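Local coordinates for hypothetical protein (Aquifex aeolicus, PDB 2HEK) that is of unknown function but binds zinc and GDP at well-separated sites and, as an HD-domain protein, may hydrolyse dGTP, at residues Arg111-Thr116 / Arg133-Thr138; His282-Leu287 / Gln359-Ala364; Asp161-Leu166 / Phe180-Leu185. All coordinates share one frame; numbering follows the deposited sequence.

In the fold
Contacts 1 and 3 belong to the helical body around the zinc site, whereas contact 2 stands on the opposite side of the chain's centre from contact 1. The centres of contacts 1 and 3 lie about 25 Å apart and their nearest atoms about 7 Å, without touching. Contact 3 carries the zinc ligand Asp-161 itself; contact 1 comes close through Thr-138, whose side chain is about 9 Å from the metal. Contact 2 holds the GDP ligand His-282; its centre is about 45 Å from that of contact 1 and about 38 Å from that of contact 3. The zinc site and this GDP site lie far apart, and the contacts follow along the chain in the order 1, 3, 2.

Contact 1 of 3, residues Arg111-Thr116 / Arg133-Thr138; sequences RVIKET and RLVRIT
Ile-113 and Val-135 meet where two nearly antiparallel helices of the HD domain pack side by side. The axes of segments 111-115 and 133-138 run at 167° and come no closer than 11.1 Å, so branched side chains have to bridge the space between them. The two side chains run antiparallel past one another, flank to flank. One methyl of Val-135 does most of the touching: CG2 lies 4.0 Å from Ile-113 CG2 and 4.1 Å from Ile-113 CD1, nested in the fork that these two branches make. Chi1 of Ile-113 (-71°) turns the fork toward the other helix, with CG2 anti to the backbone N and CG1 anti to the carbonyl carbon, and CD1 reaches onward. That outer methyl then touches Leu-134 CD2 at 4.3 Å and skims the Thr-138 methyl, CG2. The Thr-138 hydroxyl is engaged elsewhere, with the backbone O of Ala-80 on helix 74-82, so the residue offers carbon to Ile-113 and oxygen to that neighbouring helix. At the more exposed rim, Lys-114 runs out past the valine, extended beyond CG, its CE 4.5 Å from Val-135 CG2. Its NZ forms salt bridges with both Glu-110 and Glu-132, one acid from each helix, which straps the pair together over the apolar core. Helix 108-115 has a clasp of its own one turn long, a side-on salt bridge from Arg-111 to Glu-115: NE is 2.9 Å from Glu-115 OE2, and NH2 2.9 Å from Glu-115 OE1, on its syn lone pair.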
loop_
_atom_site.group_PDB
_atom_site.type_symbol
_atom_site.label_atom_id
_atom_site.label_comp_id
_atom_site.label_asym_id
_atom_site.label_seq_id
_atom_site.Cartn_x
_atom_site.Cartn_y
_atom_site.Cartn_z
ATOM N N ARG A 111 -3.716 -35.906 -18.315
ATOM C CA ARG A 111 -3.264 -37.175 -17.778
ATOM C C ARG A 111 -3.329 -37.251 -16.253
ATOM O O ARG A 111 -3.767 -38.258 -15.703
ATOM C CB ARG A 111 -1.825 -37.454 -18.258
ATOM C CG ARG A 111 -1.714 -37.709 -19.750
ATOM C CD ARG A 111 -0.418 -38.409 -20.102
ATOM N NE ARG A 111 -0.288 -39.682 -19.393
ATOM C CZ ARG A 111 0.854 -40.346 -19.260
ATOM N NH1 ARG A 111 1.963 -39.859 -19.804
ATOM N NH2 ARG A 111 0.879 -41.491 -18.607
ATOM N N VAL A 112 -2.897 -36.188 -15.585
ATOM C CA VAL A 112 -2.903 -36.139 -14.111
ATOM C C VAL A 112 -4.367 -36.180 -13.581
ATOM O O VAL A 112 -4.681 -36.870 -12.620
ATOM C CB VAL A 112 -2.084 -34.944 -13.551
ATOM C CG1 VAL A 112 -2.267 -34.808 -12.049
ATOM C CG2 VAL A 112 -0.605 -35.108 -13.879
ATOM N N ILE A 113 -5.252 -35.434 -14.240
ATOM C CA ILE A 113 -6.667 -35.443 -13.843
ATOM C C ILE A 113 -7.307 -36.829 -14.028
ATOM O O ILE A 113 -8.117 -37.241 -13.194
ATOM C CB ILE A 113 -7.448 -34.403 -14.645
ATOM C CG1 ILE A 113 -7.078 -32.984 -14.200
ATOM C CG2 ILE A 113 -8.950 -34.611 -14.493
ATOM C CD1 ILE A 113 -7.415 -31.915 -15.217
ATOM N N LYS A 114 -6.954 -37.532 -15.104
ATOM C CA LYS A 114 -7.627 -38.789 -15.443
ATOM C C LYS A 114 -6.980 -40.038 -14.853
ATOM O O LYS A 114 -7.688 -41.022 -14.574
ATOM C CB LYS A 114 -7.749 -38.909 -16.954
ATOM C CG LYS A 114 -8.849 -37.987 -17.517
ATOM C CD LYS A 114 -8.929 -38.088 -19.039
ATOM C CE LYS A 114 -10.152 -37.336 -19.567
ATOM N NZ LYS A 114 -10.241 -37.392 -21.078
ATOM N N GLU A 115 -5.661 -39.991 -14.634
ATOM C CA GLU A 115 -4.877 -41.165 -14.237
ATOM C C GLU A 115 -4.439 -41.211 -12.761
ATOM O O GLU A 115 -3.659 -42.096 -12.379
ATOM C CB GLU A 115 -3.650 -41.327 -15.159
ATOM C CG GLU A 115 -3.975 -41.401 -16.676
ATOM C CD GLU A 115 -2.740 -41.408 -17.579
ATOM O OE1 GLU A 115 -1.644 -41.858 -17.165
ATOM O OE2 GLU A 115 -2.860 -40.963 -18.736
ATOM N N THR A 116 -4.926 -40.280 -11.928
ATOM C CA THR A 116 -4.576 -40.281 -10.503
ATOM C C THR A 116 -5.846 -40.208 -9.664
ATOM O O THR A 116 -6.952 -40.152 -10.223
ATOM C CB THR A 116 -3.667 -39.063 -10.146
ATOM O OG1 THR A 116 -4.411 -37.857 -10.339
ATOM C CG2 THR A 116 -2.387 -39.041 -11.009
ATOM N N ARG A 133 -15.673 -31.942 -19.672
ATOM C CA ARG A 133 -15.836 -30.507 -19.951
ATOM C C ARG A 133 -14.837 -29.670 -19.137
ATOM O O ARG A 133 -14.216 -28.772 -19.681
ATOM C CB ARG A 133 -17.274 -30.061 -19.648
ATOM C CG ARG A 133 -18.286 -30.713 -20.609
ATOM C CD ARG A 133 -19.706 -30.400 -20.236
ATOM N NE ARG A 133 -20.085 -28.995 -20.467
ATOM C CZ ARG A 133 -20.424 -28.117 -19.522
ATOM N NH1 ARG A 133 -20.377 -28.448 -18.236
ATOM N NH2 ARG A 133 -20.793 -26.884 -19.871
ATOM N N LEU A 134 -14.684 -29.995 -17.846
ATOM C CA LEU A 134 -13.640 -29.388 -17.012
ATOM C C LEU A 134 -12.257 -29.479 -17.672
ATOM O O LEU A 134 -11.517 -28.502 -17.715
ATOM C CB LEU A 134 -13.607 -30.044 -15.627
ATOM C CG LEU A 134 -12.598 -29.473 -14.600
ATOM C CD1 LEU A 134 -13.120 -29.804 -13.227
ATOM C CD2 LEU A 134 -11.239 -30.093 -14.762
ATOM N N VAL A 135 -11.904 -30.651 -18.172
ATOM C CA VAL A 135 -10.614 -30.830 -18.860
ATOM C C VAL A 135 -10.452 -29.899 -20.077
ATOM O O VAL A 135 -9.439 -29.230 -20.224
ATOM C CB VAL A 135 -10.392 -32.296 -19.275
ATOM C CG1 VAL A 135 -9.201 -32.392 -20.252
ATOM C CG2 VAL A 135 -10.166 -33.157 -18.033
ATOM N N ARG A 136 -11.460 -29.837 -20.936
ATOM C CA ARG A 136 -11.430 -28.954 -22.112
ATOM C C ARG A 136 -11.328 -27.489 -21.718
ATOM O O ARG A 136 -10.576 -26.741 -22.313
ATOM C CB ARG A 136 -12.690 -29.171 -22.980
ATOM C CG ARG A 136 -12.605 -30.467 -23.797
ATOM C CD ARG A 136 -13.648 -30.562 -24.935
ATOM N NE ARG A 136 -15.014 -30.658 -24.428
ATOM C CZ ARG A 136 -15.582 -31.818 -24.066
ATOM N NH1 ARG A 136 -14.901 -32.949 -24.118
ATOM N NH2 ARG A 136 -16.804 -31.840 -23.626
ATOM N N ILE A 137 -12.131 -27.094 -20.744
ATOM C CA ILE A 137 -12.172 -25.740 -20.239
ATOM C C ILE A 137 -10.779 -25.351 -19.714
ATOM O O ILE A 137 -10.221 -24.309 -20.101
ATOM C CB ILE A 137 -13.269 -25.603 -19.164
ATOM C CG1 ILE A 137 -14.641 -25.647 -19.849
ATOM C CG2 ILE A 137 -13.115 -24.265 -18.295
ATOM C CD1 ILE A 137 -15.751 -25.993 -18.933
ATOM N N THR A 138 -10.194 -26.218 -18.898
ATOM C CA THR A 138 -8.900 -25.902 -18.326
ATOM C C THR A 138 -7.760 -25.900 -19.351
ATOM O O THR A 138 -6.775 -25.189 -19.168
ATOM C CB THR A 138 -8.551 -26.753 -17.076
ATOM O OG1 THR A 138 -7.705 -25.962 -16.226
ATOM C CG2 THR A 138 -7.849 -28.071 -17.451
#

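Contact 2 of 3, residues His282-Leu287 / Gln359-Ala364; sequences HFKTLL and QLWEKA. With GDP (guanosine-5'-diphosphate), chain G.
Lys-284 lies along one face of the Trp-361 indole, where an edge strand meets the first turn of a C-terminal helix. Its methylenes follow the ring system outward: CG sits 3.5 Å from Trp-361 NE1, CD rides over the middle of the indole, and CE stands 3.6 Å from the centroid of the six-membered ring, almost on its normal, in a CH-pi contact. NZ ends over the same ring, 4.1 Å from its centroid, adding a cation-pi interaction. The lysine can run the length of this face because CG is anti to the backbone N (chi1 180°) and the chain stays extended from there. A polar bond pins the edge of the indole: Trp-361 NE1 donates to Thr-285 O at 3.2 Å, a bent bond (149°) that reaches the oxygen from above the carbonyl plane. Beside it, Leu-286 brings CD1 to 4.1 Å from Trp-361 NE1 and CD2 to 4.2 Å from Ala-364 CB, an apolar contact with the helix.

Just upstream, His-282 reaches the nucleotide. Its NE2 donates to GDP O2A at 2.8 Å, close to straight, while ND1 donates to Phe-283 O at 2.8 Å and fixes the rotation of the ring. With both nitrogens donating, the imidazole is likely to be positively charged beside the diphosphate. Arg-280 also binds this GDP, as do Lys-3, Glu-4, Asp-24, Gln-29 and Arg-32 of the second subunit, so the site bridges two chains. Strand 284-289 pairs antiparallel with strand 349-356 and has a classic beta bulge, its Leu-286 and Leu-287 set opposite the single residue Ile-354, and helix 292-305 lends Leu-302 to the packing of Leu-286 and Ala-364.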
loop_
_atom_site.group_PDB
_atom_site.type_symbol
_atom_site.label_atom_id
_atom_site.label_comp_id
_atom_site.label_asym_id
_atom_site.label_seq_id
_atom_site.Cartn_x
_atom_site.Cartn_y
_atom_site.Cartn_z
ATOM N N HIS A 282 27.159 -18.583 -15.729
ATOM C CA HIS A 282 26.282 -18.507 -16.899
ATOM C C HIS A 282 26.997 -17.723 -18.004
ATOM O O HIS A 282 27.800 -16.827 -17.712
ATOM C CB HIS A 282 24.919 -17.826 -16.544
ATOM C CG HIS A 282 25.041 -16.422 -16.022
ATOM N ND1 HIS A 282 25.158 -15.322 -16.850
ATOM C CD2 HIS A 282 24.981 -15.931 -14.759
ATOM C CE1 HIS A 282 25.249 -14.222 -16.117
ATOM N NE2 HIS A 282 25.130 -14.563 -14.843
ATOM N N PHE A 283 26.695 -18.039 -19.263
ATOM C CA PHE A 283 27.205 -17.223 -20.364
ATOM C C PHE A 283 26.856 -15.764 -20.103
ATOM O O PHE A 283 25.778 -15.438 -19.565
ATOM C CB PHE A 283 26.670 -17.691 -21.715
ATOM C CG PHE A 283 27.301 -18.981 -22.240
ATOM C CD1 PHE A 283 28.027 -19.827 -21.414
ATOM C CD2 PHE A 283 27.129 -19.346 -23.565
ATOM C CE1 PHE A 283 28.583 -21.015 -21.913
ATOM C CE2 PHE A 283 27.680 -20.534 -24.084
ATOM C CZ PHE A 283 28.411 -21.372 -23.256
ATOM N N LYS A 284 27.785 -14.889 -20.444
ATOM C CA LYS A 284 27.636 -13.470 -20.168
ATOM C C LYS A 284 27.015 -12.749 -21.384
ATOM O O LYS A 284 27.300 -13.094 -22.523
ATOM C CB LYS A 284 28.999 -12.915 -19.787
ATOM C CG LYS A 284 29.034 -11.448 -19.460
ATOM C CD LYS A 284 30.293 -11.137 -18.663
ATOM C CE LYS A 284 30.249 -9.739 -18.072
ATOM N NZ LYS A 284 31.354 -9.556 -17.083
ATOM N N THR A 285 26.150 -11.768 -21.141
ATOM C CA THR A 285 25.485 -11.052 -22.231
ATOM C C THR A 285 26.513 -10.209 -23.005
ATOM O O THR A 285 27.153 -9.330 -22.443
ATOM C CB THR A 285 24.338 -10.126 -21.719
ATOM O OG1 THR A 285 23.447 -10.887 -20.888
ATOM C CG2 THR A 285 23.552 -9.576 -22.879
ATOM N N LEU A 286 26.667 -10.489 -24.284
ATOM C CA LEU A 286 27.561 -9.667 -25.117
ATOM C C LEU A 286 26.776 -8.527 -25.775
ATOM O O LEU A 286 27.218 -7.386 -25.799
ATOM C CB LEU A 286 28.238 -10.548 -26.176
ATOM C CG LEU A 286 29.219 -9.908 -27.180
ATOM C CD1 LEU A 286 30.402 -9.255 -26.468
ATOM C CD2 LEU A 286 29.680 -10.984 -28.135
ATOM N N LEU A 287 25.597 -8.852 -26.295
ATOM C CA LEU A 287 24.758 -7.890 -26.974
ATOM C C LEU A 287 23.307 -8.072 -26.542
ATOM O O LEU A 287 22.793 -9.192 -26.527
ATOM C CB LEU A 287 24.846 -8.099 -28.494
ATOM C CG LEU A 287 23.993 -7.184 -29.380
ATOM C CD1 LEU A 287 24.487 -5.760 -29.275
ATOM C CD2 LEU A 287 23.952 -7.662 -30.847
ATOM N N GLN A 359 34.678 -16.992 -20.164
ATOM C CA GLN A 359 36.123 -16.994 -20.444
ATOM C C GLN A 359 36.465 -16.172 -21.699
ATOM O O GLN A 359 37.398 -15.363 -21.685
ATOM C CB GLN A 359 36.651 -18.428 -20.593
ATOM C CG GLN A 359 36.527 -19.298 -19.342
ATOM C CD GLN A 359 36.680 -20.800 -19.638
ATOM O OE1 GLN A 359 36.662 -21.236 -20.799
ATOM N NE2 GLN A 359 36.831 -21.594 -18.581
ATOM N N LEU A 360 35.689 -16.370 -22.764
ATOM C CA LEU A 360 35.883 -15.688 -24.051
ATOM C C LEU A 360 35.270 -14.291 -24.169
ATOM O O LEU A 360 35.346 -13.668 -25.219
ATOM C CB LEU A 360 35.294 -16.537 -25.172
ATOM C CG LEU A 360 35.603 -18.026 -25.274
ATOM C CD1 LEU A 360 34.875 -18.546 -26.483
ATOM C CD2 LEU A 360 37.098 -18.316 -25.395
ATOM N N TRP A 361 34.664 -13.795 -23.104
ATOM C CA TRP A 361 33.847 -12.596 -23.213
ATOM C C TRP A 361 34.648 -11.343 -23.563
ATOM O O TRP A 361 34.245 -10.581 -24.433
ATOM C CB TRP A 361 33.022 -12.395 -21.945
ATOM C CG TRP A 361 32.052 -11.259 -22.012
ATOM C CD1 TRP A 361 30.835 -11.248 -22.637
ATOM C CD2 TRP A 361 32.209 -9.972 -21.420
ATOM N NE1 TRP A 361 30.225 -10.031 -22.469
ATOM C CE2 TRP A 361 31.047 -9.227 -21.725
ATOM C CE3 TRP A 361 33.223 -9.369 -20.658
ATOM C CZ2 TRP A 361 30.868 -7.907 -21.295
ATOM C CZ3 TRP A 361 33.047 -8.055 -20.229
ATOM C CH2 TRP A 361 31.872 -7.339 -20.549
ATOM N N GLU A 362 35.773 -11.128 -22.887
ATOM C CA GLU A 362 36.629 -9.979 -23.187
ATOM C C GLU A 362 37.279 -10.151 -24.552
ATOM O O GLU A 362 37.464 -9.172 -25.280
ATOM C CB GLU A 362 37.682 -9.748 -22.092
ATOM C CG GLU A 362 37.280 -8.708 -21.017
ATOM C CD GLU A 362 37.309 -7.250 -21.517
ATOM O OE1 GLU A 362 38.067 -6.939 -22.468
ATOM O OE2 GLU A 362 36.575 -6.405 -20.948
ATOM N N LYS A 363 37.594 -11.400 -24.899
ATOM C CA LYS A 363 38.156 -11.734 -26.207
ATOM C C LYS A 363 37.176 -11.440 -27.338
ATOM O O LYS A 363 37.562 -10.905 -28.373
ATOM C CB LYS A 363 38.584 -13.205 -26.266
ATOM C CG LYS A 363 39.902 -13.527 -25.564
ATOM C CD LYS A 363 40.329 -14.970 -25.855
ATOM C CE LYS A 363 41.663 -15.312 -25.203
ATOM N NZ LYS A 363 42.063 -16.722 -25.489
ATOM N N ALA A 364 35.910 -11.793 -27.135
ATOM C CA ALA A 364 34.870 -11.546 -28.134
ATOM C C ALA A 364 34.502 -10.072 -28.230
ATOM O O ALA A 364 34.139 -9.594 -29.293
ATOM C CB ALA A 364 33.635 -12.387 -27.843
HETATM P PB GDP G . 25.622 -9.808 -14.546
HETATM O O1B GDP G . 24.622 -9.081 -15.437
HETATM O O2B GDP G . 26.861 -10.219 -15.334
HETATM O O3B GDP G . 26.052 -8.893 -13.401
HETATM O O3A GDP G . 24.950 -11.166 -13.976
HETATM P PA GDP G . 25.005 -11.676 -12.449
HETATM O O1A GDP G . 26.094 -11.055 -11.617
HETATM O O2A GDP G . 25.142 -13.176 -12.433
HETATM O "O5'" GDP G . 23.561 -11.322 -11.806
HETATM C "C5'" GDP G . 22.695 -10.292 -12.262
HETATM C "C4'" GDP G . 21.663 -9.902 -11.196
HETATM O "O4'" GDP G . 21.313 -10.952 -10.273
HETATM C "C3'" GDP G . 22.137 -8.751 -10.347
HETATM O "O3'" GDP G . 21.017 -7.818 -10.360
HETATM C "C2'" GDP G . 22.189 -9.346 -8.972
HETATM O "O2'" GDP G . 21.810 -8.313 -8.095
HETATM C "C1'" GDP G . 21.129 -10.416 -8.969
HETATM N N9 GDP G . 21.424 -11.544 -8.058
HETATM C C8 GDP G . 20.523 -12.262 -7.367
HETATM N N7 GDP G . 21.114 -13.259 -6.676
HETATM C C5 GDP G . 22.431 -13.174 -6.925
HETATM C C6 GDP G . 23.634 -13.909 -6.494
HETATM O O6 GDP G . 23.484 -14.857 -5.737
HETATM N N1 GDP G . 24.838 -13.571 -6.990
HETATM C C2 GDP G . 24.990 -12.533 -7.840
HETATM N N2 GDP G . 26.258 -12.236 -8.282
HETATM N N3 GDP G . 23.910 -11.800 -8.272
HETATM C C4 GDP G . 22.647 -12.073 -7.851
#

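Contact 3 of 3, residues Asp161-Leu166 / Phe180-Leu185; sequences DRMDYL and FDYDRL. With ZN (zinc ion), chain D.
Met-163 and Leu-166, on the helix that carries a zinc ligand, form two bumps, and Tyr-182 is received in the hollow between them. With CG anti to its carbonyl carbon (chi1 -47°), the tyrosine ring swings toward the helix and meets the backbone edge-on, CE1 lying 3.6 Å from Met-163 O. The Met-163 thioether crosses the tyrosine obliquely: SD packs 3.7 Å from Tyr-182 CB, with a Met-aromatic contact 5.2 Å from the ring centroid. Its CE reaches Leu-185 CD2, also at 3.7 Å. The Tyr-182 hydroxyl, hydrogen-bonded to Ser-212, has its OH 3.6 Å from Leu-166 CB. A leucine in place of Tyr-182 would probably open a gap where the ring edge meets Met-163 O and Leu-166 CB, and leave Ser-212 without this partner. Phe-180 rests obliquely against Leu-166 O, its CD2 at 3.8 Å. Asp-161 OD1 binds zinc at 2.1 Å, with water, His-54 and Asp-85 completing the HD-type site. Asp-164 OD1 accepts from His-54 ND1, positioning that ligand from the second shell. Helix 160-173 is wedged between helix 51-69, touched by Met-163 at Ile-61, and the turn into helix 183-187, with helix 203-221 packing on Leu-166 and Phe-180.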
loop_
_atom_site.group_PDB
_atom_site.type_symbol
_atom_site.label_atom_id
_atom_site.label_comp_id
_atom_site.label_asym_id
_atom_site.label_seq_id
_atom_site.Cartn_x
_atom_site.Cartn_y
_atom_site.Cartn_z
ATOM N N ASP A 161 -6.095 -16.968 -14.649
ATOM C CA ASP A 161 -4.698 -17.459 -14.595
ATOM C C ASP A 161 -3.688 -16.300 -14.672
ATOM O O ASP A 161 -2.876 -16.128 -13.761
ATOM C CB ASP A 161 -4.471 -18.473 -15.720
ATOM C CG ASP A 161 -3.126 -19.129 -15.655
ATOM O OD1 ASP A 161 -2.539 -19.270 -14.571
ATOM O OD2 ASP A 161 -2.647 -19.550 -16.712
ATOM N N ARG A 162 -3.778 -15.484 -15.722
ATOM C CA ARG A 162 -2.930 -14.319 -15.894
ATOM C C ARG A 162 -3.112 -13.292 -14.805
ATOM O O ARG A 162 -2.132 -12.746 -14.340
ATOM C CB ARG A 162 -3.231 -13.600 -17.201
ATOM C CG ARG A 162 -2.585 -14.214 -18.385
ATOM C CD ARG A 162 -2.773 -13.331 -19.632
ATOM N NE ARG A 162 -1.974 -13.853 -20.741
ATOM C CZ ARG A 162 -2.430 -14.655 -21.695
ATOM N NH1 ARG A 162 -3.707 -15.032 -21.699
ATOM N NH2 ARG A 162 -1.608 -15.076 -22.660
ATOM N N MET A 163 -4.345 -13.002 -14.420
ATOM C CA MET A 163 -4.571 -12.031 -13.392
ATOM C C MET A 163 -3.836 -12.448 -12.117
ATOM O O MET A 163 -3.237 -11.601 -11.440
ATOM C CB MET A 163 -6.063 -11.873 -13.138
ATOM C CG MET A 163 -6.770 -10.920 -14.094
ATOM S SD MET A 163 -8.310 -10.275 -13.398
ATOM C CE MET A 163 -9.164 -9.796 -14.895
ATOM N N ASP A 164 -3.851 -13.728 -11.802
ATOM C CA ASP A 164 -3.160 -14.112 -10.582
ATOM C C ASP A 164 -1.659 -14.085 -10.764
ATOM O O ASP A 164 -0.947 -13.532 -9.922
ATOM C CB ASP A 164 -3.538 -15.487 -10.035
ATOM C CG ASP A 164 -2.824 -15.759 -8.712
ATOM O OD1 ASP A 164 -1.802 -16.485 -8.719
ATOM O OD2 ASP A 164 -3.294 -15.262 -7.680
ATOM N N TYR A 165 -1.106 -14.699 -11.836
ATOM C CA TYR A 165 0.352 -14.739 -11.861
ATOM C C TYR A 165 0.990 -13.372 -12.073
ATOM O O TYR A 165 2.067 -13.127 -11.531
ATOM C CB TYR A 165 0.897 -15.841 -12.789
ATOM C CG TYR A 165 0.804 -15.694 -14.288
ATOM C CD1 TYR A 165 1.359 -14.608 -14.941
ATOM C CD2 TYR A 165 0.123 -16.663 -15.031
ATOM C CE1 TYR A 165 1.243 -14.501 -16.331
ATOM C CE2 TYR A 165 -0.009 -16.561 -16.424
ATOM C CZ TYR A 165 0.555 -15.472 -17.071
ATOM O OH TYR A 165 0.443 -15.351 -18.438
ATOM N N LEU A 166 0.362 -12.471 -12.832
ATOM C CA LEU A 166 0.980 -11.155 -13.027
ATOM C C LEU A 166 1.123 -10.458 -11.690
ATOM O O LEU A 166 2.190 -9.938 -11.365
ATOM C CB LEU A 166 0.191 -10.259 -13.997
ATOM C CG LEU A 166 0.240 -10.681 -15.476
ATOM C CD1 LEU A 166 -0.785 -9.803 -16.246
ATOM C CD2 LEU A 166 1.693 -10.543 -16.052
ATOM N N PHE A 180 -1.096 -3.625 -9.952
ATOM C CA PHE A 180 -1.541 -4.987 -10.176
ATOM C C PHE A 180 -2.844 -5.482 -9.452
ATOM O O PHE A 180 -3.057 -6.715 -9.283
ATOM C CB PHE A 180 -0.353 -5.910 -9.885
ATOM C CG PHE A 180 0.876 -5.636 -10.762
ATOM C CD1 PHE A 180 1.841 -4.675 -10.409
ATOM C CD2 PHE A 180 1.054 -6.341 -11.940
ATOM C CE1 PHE A 180 3.002 -4.466 -11.218
ATOM C CE2 PHE A 180 2.203 -6.118 -12.747
ATOM C CZ PHE A 180 3.167 -5.185 -12.394
ATOM N N ASP A 181 -3.726 -4.553 -9.076
ATOM C CA ASP A 181 -4.932 -4.899 -8.365
ATOM C C ASP A 181 -6.071 -4.800 -9.378
ATOM O O ASP A 181 -6.480 -3.689 -9.777
ATOM C CB ASP A 181 -5.148 -3.966 -7.149
ATOM C CG ASP A 181 -6.499 -4.201 -6.412
ATOM O OD1 ASP A 181 -7.463 -4.782 -6.978
ATOM O OD2 ASP A 181 -6.592 -3.764 -5.240
ATOM N N TYR A 182 -6.572 -5.971 -9.792
ATOM C CA TYR A 182 -7.552 -6.031 -10.872
ATOM C C TYR A 182 -9.024 -6.141 -10.393
ATOM O O TYR A 182 -9.876 -6.538 -11.128
ATOM C CB TYR A 182 -7.150 -7.101 -11.906
ATOM C CG TYR A 182 -5.666 -7.091 -12.371
ATOM C CD1 TYR A 182 -4.899 -8.257 -12.287
ATOM C CD2 TYR A 182 -5.034 -5.924 -12.837
ATOM C CE1 TYR A 182 -3.554 -8.279 -12.667
ATOM C CE2 TYR A 182 -3.669 -5.941 -13.216
ATOM C CZ TYR A 182 -2.953 -7.137 -13.132
ATOM O OH TYR A 182 -1.625 -7.236 -13.524
ATOM N N ASP A 183 -9.319 -5.724 -9.166
ATOM C CA ASP A 183 -10.684 -5.687 -8.643
ATOM C C ASP A 183 -11.588 -4.818 -9.520
ATOM O O ASP A 183 -12.689 -5.224 -9.905
ATOM C CB ASP A 183 -10.637 -5.109 -7.239
ATOM C CG ASP A 183 -11.869 -5.398 -6.455
ATOM O OD1 ASP A 183 -12.873 -4.632 -6.608
ATOM O OD2 ASP A 183 -11.814 -6.376 -5.657
ATOM N N ARG A 184 -11.113 -3.623 -9.845
ATOM C CA ARG A 184 -11.794 -2.734 -10.776
ATOM C C ARG A 184 -11.995 -3.370 -12.147
ATOM O O ARG A 184 -13.109 -3.349 -12.670
ATOM C CB ARG A 184 -11.066 -1.368 -10.887
ATOM C CG ARG A 184 -11.725 -0.378 -11.887
ATOM C CD ARG A 184 -13.209 -0.077 -11.542
ATOM N NE ARG A 184 -13.688 1.020 -12.367
ATOM C CZ ARG A 184 -14.914 1.536 -12.320
ATOM N NH1 ARG A 184 -15.804 1.079 -11.442
ATOM N NH2 ARG A 184 -15.231 2.540 -13.138
ATOM N N LEU A 185 -10.947 -3.962 -12.720
ATOM C CA LEU A 185 -11.076 -4.586 -14.038
ATOM C C LEU A 185 -12.137 -5.672 -13.987
ATOM O O LEU A 185 -13.057 -5.689 -14.821
ATOM C CB LEU A 185 -9.739 -5.191 -14.521
ATOM C CG LEU A 185 -9.771 -5.830 -15.909
ATOM C CD1 LEU A 185 -10.337 -4.902 -17.067
ATOM C CD2 LEU A 185 -8.402 -6.398 -16.283
HETATM ZN ZN ZN D . -1.153 -20.769 -14.112
HETATM O O HOH W 1 -3.020 -21.845 -13.312
#